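Local atomic coordinates of exoribonuclease II, mitochondrial (Candida glabrata, PDB entry 6F3H), a protein that degrades mitochondrial RNA in the 3' to 5' direction as the nuclease component of the mtEXO RNA degradosome, binding magnesium at its active site. Residues N300-G305 with V332-C337; L614-C619 with Y693-S698; G630-Y635 with P680-H685. The protein carries 1 engineered substitution. One frame throughout, in Å; residues are numbered along the deposited sequence.

Interaction 1: residues N300-G305 with V332-C337; sequences NDYAAG and VTRSLC
Tyr302 and Ala303, at the C-terminal end of helix 293-303, meet Arg334 and Cys337 on the first turn of helix 334-343. The packed part is buried. Here Cys337 SG lies 3.4 Å from Tyr302 CD2 in an oblique sulfur-aromatic contact, and Ala303 CB sits near Cys337 CB. The Tyr302 ring, with CG anti to the backbone N (chi1 -164°), turns its edge to the backbone N of Arg334. On the more exposed side, Arg334 bends at chi2 and chi3 and folds back over the helix end. Its NE donates to Ala303 O at 2.9 Å, almost straight (171°) and in the guanidinium plane, though it approaches from above the carbonyl plane. One guanidinium face rests on Gly305 CA, where a Schellman motif closes the first helix. Val332 makes a looser contact, its CG1 4.1 Å from Tyr302 OH. Thr333 is the N-cap of the second helix, its OG1 accepting from Leu336 N. Around this helix-to-helix packing, Ile317 of helix 311-322 touches both Tyr302 and Val332, while Asp821, just beyond strand 808-818, takes hydrogen bonds from Arg334 N and Ser335 OG.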
loop_
_atom_site.group_PDB
_atom_site.type_symbol
_atom_site.label_atom_id
_atom_site.label_comp_id
_atom_site.label_asym_id
_atom_site.label_seq_id
_atom_site.Cartn_x
_atom_site.Cartn_y
_atom_site.Cartn_z
ATOM N N ASN A 300 -1.057 -19.568 -15.900
ATOM C CA ASN A 300 -1.777 -18.756 -14.948
ATOM C C ASN A 300 -0.829 -18.168 -13.914
ATOM O O ASN A 300 -0.803 -16.950 -13.709
ATOM C CB ASN A 300 -2.856 -19.611 -14.315
ATOM C CG ASN A 300 -3.700 -18.848 -13.372
ATOM O OD1 ASN A 300 -4.293 -17.841 -13.724
ATOM N ND2 ASN A 300 -3.776 -19.329 -12.147
ATOM N N ASP A 301 -0.022 -19.011 -13.273
ATOM C CA ASP A 301 0.923 -18.489 -12.303
ATOM C C ASP A 301 1.883 -17.482 -12.926
ATOM O O ASP A 301 2.444 -16.655 -12.210
ATOM C CB ASP A 301 1.688 -19.643 -11.644
ATOM C CG ASP A 301 0.868 -20.348 -10.566
ATOM O OD1 ASP A 301 -0.047 -19.698 -10.041
ATOM O OD2 ASP A 301 1.138 -21.516 -10.203
ATOM N N TYR A 302 2.070 -17.497 -14.239
ATOM C CA TYR A 302 2.930 -16.472 -14.820
ATOM C C TYR A 302 2.186 -15.150 -15.003
ATOM O O TYR A 302 2.660 -14.109 -14.549
ATOM C CB TYR A 302 3.510 -16.961 -16.148
ATOM C CG TYR A 302 4.698 -16.156 -16.629
ATOM C CD1 TYR A 302 5.993 -16.477 -16.247
ATOM C CD2 TYR A 302 4.521 -15.058 -17.452
ATOM C CE1 TYR A 302 7.079 -15.719 -16.682
ATOM C CE2 TYR A 302 5.593 -14.298 -17.892
ATOM C CZ TYR A 302 6.864 -14.629 -17.507
ATOM O OH TYR A 302 7.909 -13.854 -17.957
ATOM N N ALA A 303 1.006 -15.181 -15.633
ATOM C CA ALA A 303 0.231 -13.958 -15.866
ATOM C C ALA A 303 -0.109 -13.245 -14.570
ATOM O O ALA A 303 -0.152 -12.008 -14.524
ATOM C CB ALA A 303 -1.051 -14.280 -16.619
ATOM N N ALA A 304 -0.414 -14.007 -13.521
ATOM C CA ALA A 304 -0.734 -13.453 -12.221
ATOM C C ALA A 304 0.463 -12.839 -11.521
ATOM O O ALA A 304 0.273 -12.085 -10.567
ATOM C CB ALA A 304 -1.320 -14.547 -11.360
ATOM N N GLY A 305 1.678 -13.111 -11.980
ATOM C CA GLY A 305 2.876 -12.582 -11.355
ATOM C C GLY A 305 3.438 -13.404 -10.219
ATOM O O GLY A 305 4.289 -12.902 -9.477
ATOM N N VAL A 332 8.282 -12.891 -24.415
ATOM C CA VAL A 332 7.517 -13.657 -23.444
ATOM C C VAL A 332 7.118 -12.711 -22.334
ATOM O O VAL A 332 7.954 -12.338 -21.506
ATOM C CB VAL A 332 8.333 -14.830 -22.899
ATOM C CG1 VAL A 332 7.661 -15.464 -21.696
ATOM C CG2 VAL A 332 8.590 -15.843 -23.997
ATOM N N THR A 333 5.832 -12.361 -22.300
ATOM C CA THR A 333 5.272 -11.364 -21.401
ATOM C C THR A 333 4.025 -11.945 -20.772
ATOM O O THR A 333 3.356 -12.790 -21.358
ATOM C CB THR A 333 4.909 -10.063 -22.147
ATOM O OG1 THR A 333 3.797 -10.288 -23.028
ATOM C CG2 THR A 333 6.053 -9.573 -22.979
ATOM N N ARG A 334 3.678 -11.439 -19.598
ATOM C CA ARG A 334 2.491 -11.945 -18.930
ATOM C C ARG A 334 1.280 -11.818 -19.829
ATOM O O ARG A 334 0.461 -12.735 -19.897
ATOM C CB ARG A 334 2.253 -11.168 -17.650
ATOM C CG ARG A 334 3.517 -10.838 -16.892
ATOM C CD ARG A 334 3.509 -11.420 -15.522
ATOM N NE ARG A 334 2.469 -10.816 -14.721
ATOM C CZ ARG A 334 2.658 -9.760 -13.945
ATOM N NH1 ARG A 334 3.868 -9.210 -13.887
ATOM N NH2 ARG A 334 1.636 -9.254 -13.245
ATOM N N SER A 335 1.153 -10.680 -20.520
ATOM C CA SER A 335 0.071 -10.486 -21.483
ATOM C C SER A 335 0.008 -11.632 -22.452
ATOM O O SER A 335 -1.074 -12.062 -22.870
ATOM C CB SER A 335 0.256 -9.193 -22.253
ATOM O OG SER A 335 0.050 -8.113 -21.387
ATOM N N LEU A 336 1.172 -12.122 -22.834
ATOM C CA LEU A 336 1.214 -13.165 -23.827
ATOM C C LEU A 336 0.778 -14.483 -23.211
ATOM O O LEU A 336 0.013 -15.232 -23.820
ATOM C CB LEU A 336 2.624 -13.229 -24.393
ATOM C CG LEU A 336 2.703 -13.711 -25.826
ATOM C CD1 LEU A 336 2.259 -12.572 -26.683
ATOM C CD2 LEU A 336 4.122 -14.100 -26.118
ATOM N N CYS A 337 1.165 -14.734 -21.962
ATOM C CA CYS A 337 0.625 -15.887 -21.258
ATOM C C CYS A 337 -0.863 -15.743 -21.043
ATOM O O CYS A 337 -1.600 -16.731 -21.082
ATOM C CB CYS A 337 1.311 -16.064 -19.919
ATOM S SG CYS A 337 3.003 -16.531 -20.062
#

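Interaction 2: residues L614-C619 with Y693-S698; sequences LTNKLC and YLTVTS. With nucleotides of chain C.
Asn616 OD1 is gripped by two backbone amides of the facing loop: Val696 N donates to it at 2.7 Å, and Thr697 N adds a weak bond. The asparagine belongs to helix 603-625 of the RNB domain, the catalytic domain of RNase II-type exoribonucleases, and the loop 693-698 leads into helix 703-716. With CG beside its backbone N (chi1 -72°), the Asn616 amide reaches into the curve of the loop. The two amides on OD1 leave ND2 facing the hydroxyls; it donates to Tyr693 OH at 3.2 Å and weakly to Thr697 OG1. Each hydroxyl in turn donates a hydrogen bond to the RNA, Tyr693 OH to OP1 of U4 of chain C and Thr697 OG1 to OP1 of A5 of chain C. Asn616 thus probably acts as a second-shell residue, steadying two phosphate-binding hydroxyls, the threonine more loosely. Its CB lies over one face of the Tyr693 ring, 3.8 Å from the centroid, while Lys617 CG meets the ring edge; amide and ring planes stand 74° apart. Lys617 NZ itself pairs with Asp567. Farther along the helix, Cys619 packs against Leu694 and Val696 on the apolar side. The backbone adds a further tie, Leu694 N donating to Asn616 O at 3.2 Å with an N-H...O angle of 163°.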
loop_
_atom_site.group_PDB
_atom_site.type_symbol
_atom_site.label_atom_id
_atom_site.label_comp_id
_atom_site.label_asym_id
_atom_site.label_seq_id
_atom_site.Cartn_x
_atom_site.Cartn_y
_atom_site.Cartn_z
ATOM N N LEU A 614 -9.040 16.816 10.771
ATOM C CA LEU A 614 -8.959 17.468 12.058
ATOM C C LEU A 614 -9.136 16.467 13.180
ATOM O O LEU A 614 -8.340 16.432 14.118
ATOM C CB LEU A 614 -10.007 18.550 12.144
ATOM C CG LEU A 614 -9.994 19.068 13.578
ATOM C CD1 LEU A 614 -8.633 19.696 13.914
ATOM C CD2 LEU A 614 -11.137 20.029 13.791
ATOM N N THR A 615 -10.147 15.614 13.065
ATOM C CA THR A 615 -10.371 14.557 14.041
ATOM C C THR A 615 -9.124 13.736 14.261
ATOM O O THR A 615 -8.776 13.394 15.393
ATOM C CB THR A 615 -11.447 13.623 13.523
ATOM O OG1 THR A 615 -12.578 14.390 13.113
ATOM C CG2 THR A 615 -11.826 12.622 14.578
ATOM N N ASN A 616 -8.472 13.357 13.168
ATOM C CA ASN A 616 -7.304 12.516 13.283
ATOM C C ASN A 616 -6.152 13.287 13.903
ATOM O O ASN A 616 -5.398 12.730 14.705
ATOM C CB ASN A 616 -6.952 11.962 11.917
ATOM C CG ASN A 616 -7.928 10.915 11.472
ATOM O OD1 ASN A 616 -8.407 10.127 12.280
ATOM N ND2 ASN A 616 -8.233 10.892 10.185
ATOM N N LYS A 617 -6.028 14.583 13.585
ATOM C CA LYS A 617 -4.998 15.389 14.231
ATOM C C LYS A 617 -5.212 15.435 15.732
ATOM O O LYS A 617 -4.257 15.352 16.507
ATOM C CB LYS A 617 -4.977 16.814 13.689
ATOM C CG LYS A 617 -4.267 16.991 12.382
ATOM C CD LYS A 617 -4.024 18.466 12.130
ATOM C CE LYS A 617 -5.287 19.222 11.693
ATOM N NZ LYS A 617 -4.954 20.604 11.213
ATOM N N LEU A 618 -6.460 15.562 16.168
ATOM C CA LEU A 618 -6.703 15.756 17.590
ATOM C C LEU A 618 -6.445 14.490 18.393
ATOM O O LEU A 618 -5.924 14.564 19.510
ATOM C CB LEU A 618 -8.125 16.241 17.814
ATOM C CG LEU A 618 -8.265 17.707 17.400
ATOM C CD1 LEU A 618 -9.688 18.197 17.567
ATOM C CD2 LEU A 618 -7.275 18.583 18.155
ATOM N N CYS A 619 -6.792 13.317 17.855
ATOM C CA CYS A 619 -6.492 12.101 18.607
ATOM C C CYS A 619 -5.007 11.885 18.749
ATOM O O CYS A 619 -4.570 11.214 19.691
ATOM C CB CYS A 619 -7.115 10.876 17.978
ATOM S SG CYS A 619 -8.799 10.762 18.383
ATOM N N TYR A 693 -0.320 12.752 13.528
ATOM C CA TYR A 693 -1.573 12.404 12.851
ATOM C C TYR A 693 -1.893 10.955 13.162
ATOM O O TYR A 693 -1.079 10.079 12.870
ATOM C CB TYR A 693 -1.436 12.610 11.348
ATOM C CG TYR A 693 -2.707 12.500 10.550
ATOM C CD1 TYR A 693 -3.584 13.573 10.471
ATOM C CD2 TYR A 693 -2.994 11.364 9.800
ATOM C CE1 TYR A 693 -4.738 13.501 9.722
ATOM C CE2 TYR A 693 -4.145 11.285 9.036
ATOM C CZ TYR A 693 -5.015 12.361 9.002
ATOM O OH TYR A 693 -6.171 12.306 8.249
ATOM N N LEU A 694 -3.056 10.692 13.745
ATOM C CA LEU A 694 -3.413 9.349 14.183
ATOM C C LEU A 694 -4.813 9.043 13.688
ATOM O O LEU A 694 -5.767 9.707 14.097
ATOM C CB LEU A 694 -3.332 9.242 15.706
ATOM C CG LEU A 694 -3.626 7.886 16.349
ATOM C CD1 LEU A 694 -2.528 7.539 17.318
ATOM C CD2 LEU A 694 -4.956 7.872 17.082
ATOM N N THR A 695 -4.944 8.043 12.822
ATOM C CA THR A 695 -6.179 7.849 12.072
ATOM C C THR A 695 -7.141 6.991 12.875
ATOM O O THR A 695 -6.802 5.877 13.273
ATOM C CB THR A 695 -5.915 7.209 10.705
ATOM O OG1 THR A 695 -5.380 5.896 10.885
ATOM C CG2 THR A 695 -4.947 8.038 9.900
ATOM N N VAL A 696 -8.350 7.513 13.087
ATOM C CA VAL A 696 -9.381 6.865 13.891
ATOM C C VAL A 696 -10.715 6.856 13.153
ATOM O O VAL A 696 -11.677 6.209 13.580
ATOM C CB VAL A 696 -9.522 7.585 15.228
ATOM C CG1 VAL A 696 -8.404 7.199 16.151
ATOM C CG2 VAL A 696 -9.484 9.054 14.962
ATOM N N THR A 697 -10.788 7.599 12.059
ATOM C CA THR A 697 -12.041 7.811 11.366
ATOM C C THR A 697 -12.530 6.608 10.583
ATOM O O THR A 697 -13.683 6.619 10.146
ATOM C CB THR A 697 -11.865 8.973 10.414
ATOM O OG1 THR A 697 -10.782 8.688 9.523
ATOM C CG2 THR A 697 -11.533 10.208 11.195
ATOM N N SER A 698 -11.701 5.591 10.361
ATOM C CA SER A 698 -12.088 4.454 9.522
ATOM C C SER A 698 -11.713 3.130 10.158
ATOM O O SER A 698 -10.951 2.349 9.600
ATOM C CB SER A 698 -11.432 4.577 8.155
ATOM O OG SER A 698 -11.391 5.921 7.796
ATOM P P A C 5 -11.198 9.353 5.807
ATOM O OP1 A C 5 -11.676 9.182 7.197
ATOM O OP2 A C 5 -9.988 8.604 5.360
ATOM O "O5'" A C 5 -12.389 8.921 4.863
ATOM C "C5'" A C 5 -13.646 9.549 5.006
ATOM C "C4'" A C 5 -14.536 9.321 3.818
ATOM O "O4'" A C 5 -13.955 9.923 2.638
ATOM C "C3'" A C 5 -14.775 7.876 3.420
ATOM O "O3'" A C 5 -15.783 7.270 4.196
ATOM C "C2'" A C 5 -15.159 8.012 1.960
ATOM O "O2'" A C 5 -16.495 8.479 1.843
ATOM C "C1'" A C 5 -14.212 9.120 1.518
ATOM N N9 A C 5 -12.942 8.540 1.111
ATOM C C8 A C 5 -11.798 8.339 1.843
ATOM N N7 A C 5 -10.844 7.740 1.175
ATOM C C5 A C 5 -11.437 7.531 -0.057
ATOM C C6 A C 5 -10.960 6.947 -1.230
ATOM N N6 A C 5 -9.726 6.440 -1.347
ATOM N N1 A C 5 -11.821 6.909 -2.278
ATOM C C2 A C 5 -13.059 7.421 -2.149
ATOM N N3 A C 5 -13.629 8.005 -1.097
ATOM C C4 A C 5 -12.736 8.011 -0.100
ATOM P P U C 4 -6.273 10.896 4.926
ATOM O OP1 U C 4 -6.366 10.629 6.374
ATOM O OP2 U C 4 -5.808 9.840 4.008
ATOM O "O5'" U C 4 -7.726 11.270 4.476
ATOM C "C5'" U C 4 -8.322 12.435 4.986
ATOM C "C4'" U C 4 -9.654 12.594 4.364
ATOM O "O4'" U C 4 -9.486 12.992 2.982
ATOM C "C3'" U C 4 -10.443 11.312 4.266
ATOM O "O3'" U C 4 -11.032 10.913 5.484
ATOM C "C2'" U C 4 -11.418 11.626 3.146
ATOM O "O2'" U C 4 -12.460 12.469 3.607
ATOM C "C1'" U C 4 -10.523 12.434 2.202
ATOM N N1 U C 4 -9.932 11.574 1.152
ATOM C C2 U C 4 -10.678 11.437 0.000
ATOM O O2 U C 4 -11.743 12.001 -0.169
ATOM N N3 U C 4 -10.132 10.631 -0.956
ATOM C C4 U C 4 -8.937 9.956 -0.862
ATOM O O4 U C 4 -8.587 9.267 -1.825
ATOM C C5 U C 4 -8.218 10.137 0.369
ATOM C C6 U C 4 -8.727 10.920 1.313
#

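Interaction 3: residues G630-Y635 with P680-H685; sequences GVYRCY and PFPLPH. With nucleotides of chain C.
Segments 630-635 and 680-685 run 39° apart and join at a single beta bridge between Tyr635 and His685, with Tyr635 N donating to Pro684 O at 3.2 Å. A water, hydrogen-bonded to both Arg633 O and Leu683 O, fills in where the backbones do not pair directly. At one end Pro682 lies flat over a face of the Tyr632 ring, its CD 3.9 Å from the centroid in a CH-pi contact. In the middle Cys634 SG packs on Leu683 CB at 3.5 Å. At the other end His685 is packed on a face and at an edge: Tyr635 CB covers one face of its ring, and Arg633 CG meets the edge at CD2. With CG anti to the backbone N (chi1 -170°), the imidazole lies alongside the Arg633 chain, both pointing at the RNA. His685 NE2 donates to OP1 of A3 of chain C at 2.7 Å and 171°. Arg633 bends at chi3, and NH1 makes a weak bond to OP2 of U4 of chain C. The Tyr635 ring packs near the sugar of G2 of chain C, while its OH bonds Ser674 N. Side chains following the RNA backbone in this way are consistent with the RNA-binding channel of an RNase II-family RNB domain.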
loop_
_atom_site.group_PDB
_atom_site.type_symbol
_atom_site.label_atom_id
_atom_site.label_comp_id
_atom_site.label_asym_id
_atom_site.label_seq_id
_atom_site.Cartn_x
_atom_site.Cartn_y
_atom_site.Cartn_z
ATOM N N GLY A 630 -0.343 4.276 20.214
ATOM C CA GLY A 630 -1.189 4.351 19.042
ATOM C C GLY A 630 -0.377 4.194 17.772
ATOM O O GLY A 630 0.840 4.369 17.762
ATOM N N VAL A 631 -1.094 3.912 16.690
ATOM C CA VAL A 631 -0.522 3.785 15.359
ATOM C C VAL A 631 -0.686 5.112 14.643
ATOM O O VAL A 631 -1.789 5.468 14.229
ATOM C CB VAL A 631 -1.212 2.681 14.565
ATOM C CG1 VAL A 631 -0.497 2.494 13.254
ATOM C CG2 VAL A 631 -1.276 1.420 15.389
ATOM N N TYR A 632 0.412 5.802 14.421
ATOM C CA TYR A 632 0.358 7.098 13.773
ATOM C C TYR A 632 0.622 6.924 12.294
ATOM O O TYR A 632 1.053 5.867 11.846
ATOM C CB TYR A 632 1.374 8.065 14.389
ATOM C CG TYR A 632 1.232 8.202 15.886
ATOM C CD1 TYR A 632 1.574 7.158 16.737
ATOM C CD2 TYR A 632 0.724 9.371 16.452
ATOM C CE1 TYR A 632 1.425 7.270 18.110
ATOM C CE2 TYR A 632 0.565 9.495 17.834
ATOM C CZ TYR A 632 0.922 8.439 18.663
ATOM O OH TYR A 632 0.793 8.516 20.049
ATOM N N ARG A 633 0.357 7.977 11.533
ATOM C CA ARG A 633 0.680 8.015 10.122
ATOM C C ARG A 633 1.551 9.242 9.930
ATOM O O ARG A 633 1.131 10.355 10.258
ATOM C CB ARG A 633 -0.575 8.100 9.259
ATOM C CG ARG A 633 -0.263 8.606 7.858
ATOM C CD ARG A 633 -1.453 8.585 6.931
ATOM N NE ARG A 633 -2.343 7.480 7.229
ATOM C CZ ARG A 633 -3.563 7.370 6.723
ATOM N NH1 ARG A 633 -4.018 8.319 5.904
ATOM N NH2 ARG A 633 -4.326 6.325 7.054
ATOM N N CYS A 634 2.747 9.047 9.379
ATOM C CA CYS A 634 3.792 10.058 9.383
ATOM C C CYS A 634 4.256 10.303 7.968
ATOM O O CYS A 634 3.962 9.534 7.057
ATOM C CB CYS A 634 4.983 9.657 10.258
ATOM S SG CYS A 634 4.494 8.780 11.740
ATOM N N TYR A 635 4.981 11.400 7.795
ATOM C CA TYR A 635 5.547 11.727 6.497
ATOM C C TYR A 635 6.777 12.571 6.772
ATOM O O TYR A 635 6.660 13.633 7.392
ATOM C CB TYR A 635 4.543 12.468 5.608
ATOM C CG TYR A 635 5.101 12.868 4.259
ATOM C CD1 TYR A 635 6.012 13.900 4.154
ATOM C CD2 TYR A 635 4.728 12.218 3.095
ATOM C CE1 TYR A 635 6.556 14.270 2.944
ATOM C CE2 TYR A 635 5.281 12.588 1.865
ATOM C CZ TYR A 635 6.197 13.622 1.807
ATOM O OH TYR A 635 6.780 14.045 0.634
ATOM N N PRO A 680 4.761 3.523 15.154
ATOM C CA PRO A 680 4.257 3.259 16.504
ATOM C C PRO A 680 4.460 4.411 17.466
ATOM O O PRO A 680 4.059 4.293 18.627
ATOM C CB PRO A 680 5.095 2.056 16.948
ATOM C CG PRO A 680 6.212 1.928 15.921
ATOM C CD PRO A 680 6.154 3.099 15.009
ATOM N N PHE A 681 5.022 5.523 17.018
ATOM C CA PHE A 681 5.168 6.670 17.891
ATOM C C PHE A 681 5.004 7.928 17.067
ATOM O O PHE A 681 5.242 7.918 15.855
ATOM C CB PHE A 681 6.520 6.659 18.603
ATOM C CG PHE A 681 7.638 6.253 17.728
ATOM C CD1 PHE A 681 8.180 7.152 16.829
ATOM C CD2 PHE A 681 8.151 4.957 17.795
ATOM C CE1 PHE A 681 9.227 6.771 16.005
ATOM C CE2 PHE A 681 9.194 4.566 16.979
ATOM C CZ PHE A 681 9.736 5.475 16.080
ATOM N N PRO A 682 4.611 9.030 17.696
ATOM C CA PRO A 682 4.289 10.252 16.952
ATOM C C PRO A 682 5.470 10.796 16.173
ATOM O O PRO A 682 6.584 10.907 16.685
ATOM C CB PRO A 682 3.883 11.224 18.055
ATOM C CG PRO A 682 4.503 10.656 19.305
ATOM C CD PRO A 682 4.392 9.195 19.141
ATOM N N LEU A 683 5.204 11.151 14.928
ATOM C CA LEU A 683 6.135 11.849 14.068
ATOM C C LEU A 683 5.290 12.769 13.220
ATOM O O LEU A 683 4.140 12.434 12.911
ATOM C CB LEU A 683 6.930 10.897 13.169
ATOM C CG LEU A 683 7.995 10.137 13.929
ATOM C CD1 LEU A 683 8.564 9.057 13.068
ATOM C CD2 LEU A 683 9.061 11.109 14.375
ATOM N N PRO A 684 5.803 13.928 12.849
ATOM C CA PRO A 684 4.987 14.841 12.050
ATOM C C PRO A 684 4.591 14.206 10.722
ATOM O O PRO A 684 5.406 13.581 10.036
ATOM C CB PRO A 684 5.897 16.060 11.846
ATOM C CG PRO A 684 7.264 15.641 12.293
ATOM C CD PRO A 684 7.092 14.512 13.252
ATOM N N HIS A 685 3.322 14.389 10.361
ATOM C CA HIS A 685 2.868 14.154 8.997
ATOM C C HIS A 685 2.977 15.519 8.351
ATOM O O HIS A 685 2.076 16.350 8.446
ATOM C CB HIS A 685 1.460 13.580 8.948
ATOM C CG HIS A 685 1.057 13.110 7.585
ATOM N ND1 HIS A 685 1.227 13.884 6.457
ATOM C CD2 HIS A 685 0.531 11.938 7.160
ATOM C CE1 HIS A 685 0.806 13.223 5.398
ATOM N NE2 HIS A 685 0.380 12.037 5.796
ATOM P P A C 3 -1.116 10.643 2.794
ATOM O OP1 A C 3 -0.884 10.198 4.194
ATOM O OP2 A C 3 -1.318 9.643 1.745
ATOM O "O5'" A C 3 -2.366 11.629 2.723
ATOM C "C5'" A C 3 -2.483 12.721 3.617
ATOM C "C4'" A C 3 -3.780 13.470 3.428
ATOM O "O4'" A C 3 -3.769 14.163 2.153
ATOM C "C3'" A C 3 -5.045 12.619 3.389
ATOM O "O3'" A C 3 -5.514 12.280 4.679
ATOM C "C2'" A C 3 -6.001 13.482 2.580
ATOM O "O2'" A C 3 -6.550 14.522 3.356
ATOM C "C1'" A C 3 -5.044 14.098 1.565
ATOM N N9 A C 3 -4.927 13.195 0.433
ATOM C C8 A C 3 -4.041 12.175 0.253
ATOM N N7 A C 3 -4.237 11.530 -0.858
ATOM C C5 A C 3 -5.325 12.173 -1.392
ATOM C C6 A C 3 -6.018 11.963 -2.564
ATOM N N6 A C 3 -5.689 11.005 -3.426
ATOM N N1 A C 3 -7.065 12.787 -2.797
ATOM C C2 A C 3 -7.374 13.753 -1.908
ATOM N N3 A C 3 -6.788 14.049 -0.759
ATOM C C4 A C 3 -5.778 13.196 -0.594
ATOM P P G C 2 1.925 8.850 -1.292
ATOM O OP1 G C 2 2.095 7.964 -0.094
ATOM O OP2 G C 2 1.066 8.560 -2.477
ATOM O "O5'" G C 2 1.435 10.285 -0.836
ATOM C "C5'" G C 2 2.229 11.064 0.034
ATOM C "C4'" G C 2 1.491 12.286 0.503
ATOM O "O4'" G C 2 1.339 13.229 -0.578
ATOM C "C3'" G C 2 0.081 12.060 0.993
ATOM O "O3'" G C 2 0.075 11.567 2.312
ATOM C "C2'" G C 2 -0.538 13.439 0.845
ATOM O "O2'" G C 2 -0.165 14.289 1.912
ATOM C "C1'" G C 2 0.139 13.939 -0.423
ATOM N N9 G C 2 -0.658 13.612 -1.583
ATOM C C8 G C 2 -0.339 12.583 -2.426
ATOM N N7 G C 2 -1.200 12.479 -3.382
ATOM C C5 G C 2 -2.109 13.494 -3.118
ATOM C C6 G C 2 -3.255 13.845 -3.835
ATOM O O6 G C 2 -3.645 13.271 -4.855
ATOM N N1 G C 2 -3.929 14.941 -3.257
ATOM C C2 G C 2 -3.549 15.634 -2.111
ATOM N N2 G C 2 -4.355 16.671 -1.735
ATOM N N3 G C 2 -2.446 15.294 -1.423
ATOM C C4 G C 2 -1.803 14.228 -1.995
ATOM P P U C 4 -6.273 10.896 4.926
ATOM O OP1 U C 4 -6.366 10.629 6.374
ATOM O OP2 U C 4 -5.808 9.840 4.008
ATOM O "O5'" U C 4 -7.726 11.270 4.476
ATOM C "C5'" U C 4 -8.322 12.435 4.986
ATOM C "C4'" U C 4 -9.654 12.594 4.364
ATOM O "O4'" U C 4 -9.486 12.992 2.982
ATOM C "C3'" U C 4 -10.443 11.312 4.266
ATOM O "O3'" U C 4 -11.032 10.913 5.484
ATOM C "C2'" U C 4 -11.418 11.626 3.146
ATOM O "O2'" U C 4 -12.460 12.469 3.607
ATOM C "C1'" U C 4 -10.523 12.434 2.202
ATOM N N1 U C 4 -9.932 11.574 1.152
ATOM C C2 U C 4 -10.678 11.437 0.000
ATOM O O2 U C 4 -11.743 12.001 -0.169
ATOM N N3 U C 4 -10.132 10.631 -0.956
ATOM C C4 U C 4 -8.937 9.956 -0.862
ATOM O O4 U C 4 -8.587 9.267 -1.825
ATOM C C5 U C 4 -8.218 10.137 0.369
ATOM C C6 U C 4 -8.727 10.920 1.313
HETATM O O HOH W 1 1.812 10.838 12.992
#

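In the fold
Interactions 2 and 3 form one continuous RNA-binding wall of the RNB domain, their centres 11 Å apart. Tyr693 O and Arg633 N, 2.9 Å apart, probably share a hydrogen bond, and Leu694 packs on Tyr632. Together they follow three successive phosphates of chain C, those of A3, U4 and A5, with U4 met from both contacts, weakly by Arg633. The path leads toward the metal site, the side chain of Thr697 lying about 6 Å from that of Asp410 and about 9 Å from the bound magnesium ion. Interaction 1 is separate helix packing across the chain's centre, about 41 and 39 Å from the other two between centres, its nearest atom about 17 Å from the RNA.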